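Local coordinates for protein neuraminidase (Influenza A virus, PDB 4GDI) that forms a tetrameric, calcium-binding beta-propeller related to the sialidases that release terminal sialic acid, although its putative active site has diverged and such activity is uncertain, at residues P243-R248 with G265-F270; L216-K221 with M258-G263. All coordinates share one frame; numbering follows the deposited sequence.

Contact 1: residues P243-R248 with G265-F270; sequences PTDFPR and GGIQGF. With CA (calcium ion), chain R; NO3 (nitrate ion), chain B.
Asp-245 and Gly-265 hold one calcium ion between two parts of the long loop that joins strands 233-236 and 277-281 of the neuraminidase beta-propeller. The metal takes OD2 of Asp-245 at 2.3 Å and the carbonyl O of Gly-265 at 2.4 Å. Water 3 is a third ligand and also donates to Pro-247 O, while the main-chain carbonyls of Asn-215, Asp-219 and Gly-263 complete the shell.

Hydrogen bonds fix the carboxylate that serves the metal. A chi1 of -155° swings it beside the carbonyl carbon of Asp-245 itself, where OD2 faces the metal and OD1 the other segment. OD1 accepts Ile-267 N at 3.0 Å through its syn lone pair, in a fairly straight bond (156° at the hydrogen), and also a weak bond from Phe-246 N. Behind this first-shell residue, the carbonyl O of Asp-245, lying in the guanidinium plane of Arg-248, accepts NH1, which is tilted from the carbonyl plane; Arg-248 NH2 goes on to Thr-282 O.

Close approach of the backbones depends on Gly-266. Its CA lies 3.0 Å from Phe-246 O in a CA-H...O contact, with the OD1 atom of Asp-245 also close by. Apolar contact is slight: CB of Phe-246 meets the CG2 branch of Ile-267 at 4.0 Å, and CD of Pro-247, which follows a cis peptide bond, rests on the backbone of Gly-266. The Phe-246 ring itself leads away and takes Pro-247 CB over one face, toward the rim.

Gln-268 N donates to O3 of a nitrate, probably from the crystallisation liquor, at 3.1 Å; Arg-320 NE also binds this ion. Water bridges the segments at two places. At the close approach, water 2 donates to Phe-246 O and weakly to Gly-266 O. Farther along, water 1 accepts from Thr-244 OG1 and donates to Phe-270 O at 2.7 Å.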
# COMPACT_ATOMS: atom_id res chain seq x y z
N PRO A 243 -28.48 -21.64 29.02
CA PRO A 243 -28.68 -20.47 28.16
C PRO A 243 -27.34 -19.85 27.76
O PRO A 243 -26.40 -19.98 28.53
CB PRO A 243 -29.47 -19.51 29.06
CG PRO A 243 -30.10 -20.39 30.09
CD PRO A 243 -29.12 -21.48 30.33
N THR A 244 -27.23 -19.22 26.58
CA THR A 244 -25.93 -18.69 26.16
C THR A 244 -25.92 -17.20 25.84
O THR A 244 -24.87 -16.64 25.51
CB THR A 244 -25.35 -19.46 24.94
OG1 THR A 244 -26.19 -19.29 23.79
CG2 THR A 244 -25.19 -20.92 25.25
N ASP A 245 -27.07 -16.54 25.93
CA ASP A 245 -27.12 -15.10 25.78
C ASP A 245 -26.41 -14.46 27.00
O ASP A 245 -26.12 -15.13 27.99
CB ASP A 245 -28.57 -14.64 25.72
CG ASP A 245 -28.75 -13.32 25.00
OD1 ASP A 245 -27.75 -12.70 24.56
OD2 ASP A 245 -29.92 -12.91 24.86
N PHE A 246 -26.10 -13.18 26.89
CA PHE A 246 -25.74 -12.39 28.04
C PHE A 246 -26.53 -11.09 27.99
O PHE A 246 -26.45 -10.37 27.00
CB PHE A 246 -24.25 -12.09 28.12
CG PHE A 246 -23.85 -11.50 29.45
CD1 PHE A 246 -24.04 -10.14 29.70
CD2 PHE A 246 -23.34 -12.30 30.45
CE1 PHE A 246 -23.72 -9.59 30.93
CE2 PHE A 246 -23.01 -11.75 31.69
CZ PHE A 246 -23.20 -10.40 31.92
N PRO A 247 -27.27 -10.77 29.07
CA PRO A 247 -27.28 -11.50 30.35
C PRO A 247 -28.07 -12.80 30.29
O PRO A 247 -28.70 -13.11 29.27
CB PRO A 247 -27.98 -10.53 31.30
CG PRO A 247 -28.91 -9.76 30.43
CD PRO A 247 -28.23 -9.65 29.07
N ARG A 248 -28.02 -13.56 31.38
CA ARG A 248 -28.78 -14.80 31.48
C ARG A 248 -28.90 -15.21 32.94
O ARG A 248 -28.17 -14.70 33.78
CB ARG A 248 -28.10 -15.94 30.71
CG ARG A 248 -26.67 -16.24 31.14
CD ARG A 248 -26.19 -17.54 30.50
NE ARG A 248 -24.83 -17.91 30.87
CZ ARG A 248 -23.72 -17.34 30.41
NH1 ARG A 248 -23.77 -16.33 29.54
NH2 ARG A 248 -22.54 -17.78 30.84
N GLY A 265 -32.78 -7.95 26.96
CA GLY A 265 -31.43 -7.59 26.58
C GLY A 265 -30.69 -8.78 25.98
O GLY A 265 -31.26 -9.86 25.79
N GLY A 266 -29.41 -8.58 25.66
CA GLY A 266 -28.61 -9.62 25.08
C GLY A 266 -27.49 -9.08 24.22
O GLY A 266 -27.28 -7.87 24.12
N ILE A 267 -26.76 -10.00 23.60
CA ILE A 267 -25.58 -9.64 22.84
C ILE A 267 -25.38 -10.66 21.71
O ILE A 267 -25.65 -11.84 21.89
CB ILE A 267 -24.35 -9.58 23.76
CG1 ILE A 267 -23.19 -8.89 23.04
CG2 ILE A 267 -23.99 -10.97 24.25
CD1 ILE A 267 -22.02 -8.52 23.93
N GLN A 268 -24.97 -10.18 20.54
CA GLN A 268 -24.77 -11.06 19.38
C GLN A 268 -23.89 -12.25 19.73
O GLN A 268 -22.82 -12.09 20.33
CB GLN A 268 -24.13 -10.27 18.23
CG GLN A 268 -24.07 -11.02 16.89
CD GLN A 268 -23.89 -10.05 15.73
OE1 GLN A 268 -23.34 -8.96 15.90
NE2 GLN A 268 -24.36 -10.44 14.56
N GLY A 269 -24.34 -13.43 19.33
CA GLY A 269 -23.59 -14.66 19.56
C GLY A 269 -24.04 -15.79 18.65
O GLY A 269 -24.98 -15.65 17.88
N PHE A 270 -23.37 -16.93 18.76
CA PHE A 270 -23.55 -18.03 17.81
C PHE A 270 -23.64 -19.40 18.48
O PHE A 270 -23.10 -19.62 19.57
CB PHE A 270 -22.38 -18.04 16.82
CG PHE A 270 -21.04 -18.41 17.44
CD1 PHE A 270 -20.66 -19.73 17.53
CD2 PHE A 270 -20.17 -17.44 17.91
CE1 PHE A 270 -19.43 -20.08 18.08
CE2 PHE A 270 -18.94 -17.78 18.46
CZ PHE A 270 -18.57 -19.10 18.55
CA CA R . -31.87 -12.13 25.73
N NO3 B . -24.99 -6.24 19.11
O1 NO3 B . -24.64 -6.74 17.85
O2 NO3 B . -25.39 -4.90 19.25
O3 NO3 B . -24.93 -7.08 20.23
O HOH W 1 -24.00 -19.65 22.11
O HOH W 2 -25.89 -7.73 27.20
O HOH W 3 -30.86 -12.42 27.91

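Contact 2: residues L216-K221 with M258-G263; sequences LWNDAK and MAQEKG. With CA (calcium ion), chain R.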
# COMPACT_ATOMS: atom_id res chain seq x y z
N LEU A 216 -33.73 -10.12 22.36
CA LEU A 216 -33.52 -8.99 23.27
C LEU A 216 -34.74 -8.74 24.16
O LEU A 216 -34.74 -7.84 25.01
CB LEU A 216 -33.23 -7.73 22.47
CG LEU A 216 -31.93 -7.71 21.65
CD1 LEU A 216 -31.78 -6.35 20.95
CD2 LEU A 216 -30.73 -7.99 22.53
N TRP A 217 -35.78 -9.53 23.95
CA TRP A 217 -37.07 -9.32 24.57
C TRP A 217 -37.29 -10.23 25.77
O TRP A 217 -37.33 -9.77 26.92
CB TRP A 217 -38.16 -9.56 23.53
CG TRP A 217 -39.54 -9.54 24.07
CD1 TRP A 217 -39.95 -9.02 25.26
CD2 TRP A 217 -40.71 -10.07 23.44
NE1 TRP A 217 -41.30 -9.18 25.41
CE2 TRP A 217 -41.79 -9.83 24.30
CE3 TRP A 217 -40.94 -10.73 22.22
CZ2 TRP A 217 -43.09 -10.23 24.00
CZ3 TRP A 217 -42.23 -11.12 21.92
CH2 TRP A 217 -43.29 -10.87 22.80
N ASN A 218 -37.42 -11.53 25.51
CA ASN A 218 -37.87 -12.47 26.52
C ASN A 218 -37.17 -13.83 26.49
O ASN A 218 -37.81 -14.85 26.76
CB ASN A 218 -39.36 -12.71 26.34
CG ASN A 218 -39.70 -13.17 24.94
OD1 ASN A 218 -38.80 -13.42 24.12
ND2 ASN A 218 -40.99 -13.30 24.64
N ASP A 219 -35.88 -13.87 26.15
CA ASP A 219 -35.18 -15.16 26.13
C ASP A 219 -33.70 -15.00 26.33
O ASP A 219 -33.06 -14.13 25.74
CB ASP A 219 -35.44 -15.92 24.82
CG ASP A 219 -35.16 -17.42 24.93
OD1 ASP A 219 -34.68 -17.91 25.98
OD2 ASP A 219 -35.40 -18.14 23.93
N ALA A 220 -33.15 -15.89 27.15
CA ALA A 220 -31.72 -15.95 27.38
C ALA A 220 -31.12 -17.16 26.66
O ALA A 220 -29.90 -17.33 26.64
CB ALA A 220 -31.44 -16.02 28.90
N LYS A 221 -31.96 -18.00 26.07
CA LYS A 221 -31.47 -18.95 25.09
C LYS A 221 -31.40 -18.17 23.79
O LYS A 221 -32.03 -17.11 23.66
CB LYS A 221 -32.41 -20.15 24.94
CG LYS A 221 -32.13 -21.29 25.92
CD LYS A 221 -33.23 -22.34 25.87
CE LYS A 221 -32.95 -23.48 26.85
NZ LYS A 221 -33.95 -24.58 26.71
N MET A 258 -38.11 -21.82 26.37
CA MET A 258 -37.34 -20.59 26.49
C MET A 258 -36.84 -20.39 27.92
O MET A 258 -37.49 -20.79 28.87
CB MET A 258 -38.22 -19.41 26.08
CG MET A 258 -38.61 -19.45 24.62
SD MET A 258 -39.92 -18.31 24.14
CE MET A 258 -39.12 -16.74 24.38
N ALA A 259 -35.65 -19.80 28.04
CA ALA A 259 -35.09 -19.42 29.33
C ALA A 259 -35.44 -17.96 29.60
O ALA A 259 -34.71 -17.05 29.22
CB ALA A 259 -33.60 -19.62 29.33
N GLN A 260 -36.56 -17.73 30.26
CA GLN A 260 -37.05 -16.37 30.40
C GLN A 260 -36.37 -15.58 31.52
O GLN A 260 -36.45 -14.36 31.53
CB GLN A 260 -38.57 -16.37 30.57
CG GLN A 260 -39.24 -17.36 29.64
CD GLN A 260 -40.51 -16.84 29.01
OE1 GLN A 260 -40.48 -16.13 28.00
NE2 GLN A 260 -41.66 -17.21 29.59
N GLU A 261 -35.67 -16.26 32.42
CA GLU A 261 -34.95 -15.54 33.49
C GLU A 261 -33.89 -14.63 32.87
O GLU A 261 -32.93 -15.10 32.25
CB GLU A 261 -34.29 -16.50 34.49
CG GLU A 261 -33.72 -15.77 35.72
CD GLU A 261 -32.82 -16.65 36.60
OE1 GLU A 261 -32.69 -17.86 36.33
OE2 GLU A 261 -32.23 -16.10 37.56
N LYS A 262 -34.08 -13.32 33.04
CA LYS A 262 -33.17 -12.30 32.52
C LYS A 262 -33.05 -12.40 31.00
O LYS A 262 -31.98 -12.24 30.43
CB LYS A 262 -31.80 -12.42 33.18
CG LYS A 262 -31.82 -11.96 34.64
CD LYS A 262 -30.70 -12.59 35.45
CE LYS A 262 -29.47 -11.70 35.50
NZ LYS A 262 -28.32 -12.40 36.15
N GLY A 263 -34.19 -12.63 30.36
CA GLY A 263 -34.23 -12.80 28.92
C GLY A 263 -34.17 -11.47 28.19
O GLY A 263 -33.86 -11.42 27.00
CA CA R . -31.87 -12.13 25.73
O HOH W 3 -30.86 -12.42 27.91
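Asp-219 and Ala-259 meet where an Asx turn, in the loop between propeller strands 208-214 and 224-228, faces a type II beta turn running from Gln-260 to Gly-263. The carboxylate of Asp-219 serves backbone N-H groups, with OD1 as a double acceptor. Lys-221 N, two residues on, closes the Asx turn at 2.7 Å, and Ala-259 N reaches the same OD1 atom at 3.0 Å. The donors come from opposite faces of the carboxylate plane, gripping the oxygen from both sides. The Asp-219 side chain, its CG anti to the backbone N (chi1 -160°), places OD1 between them.

Ala-259 is bonded at both ends of its backbone, for its carbonyl O accepts Ala-220 N at 2.8 Å. Across the turn, Gly-263 N donates to Gln-260 O. Gly-263 O has two roles, as a calcium ligand at 2.5 Å and as a weak acceptor for Asp-219 N. The carbonyl O of Asp-219 binds the same ion at 2.3 Å, so the metal accounts for the close approach of these two oxygens.

Other polar groups are satisfied outside the two segments. Asn-218 OD1 accepts Asn-215 ND2, whereas ND2 of Asn-218 lies over the centre of the Trp-217 ring face and has a hydrogen-bond partner elsewhere. The extended Lys-221 chain carries NZ to the carbonyls of Lys-257 and Pro-238. Met-258, bent at its thioether, lays its CE methyl against both oxygens of Asn-218. Lys-262 O accepts from the calcium-bound water 3 at 2.8 Å.

How the contacts relate
Contacts 1 and 2 share one calcium ion and water 3, with centres about 9 Å apart. Their segments alternate along the chain: three belong to the long loop before strand 277-281, whereas 216-221 comes from the loop before strand 224-228. Contact 1 lies at the surface and buries 214 Å², contact 2 is partly buried and buries 467 Å², both sides summed in each. Contact 1 supplies a carboxylate oxygen and a carbonyl, contact 2 two carbonyls; the carboxylate of contact 1 is divided between metal and backbone N-H, that of contact 2 does not touch the metal. Probable backbone hydrogen bonds join them, Gly-265 N to Leu-216 O and Asp-245 N to Ala-220 O.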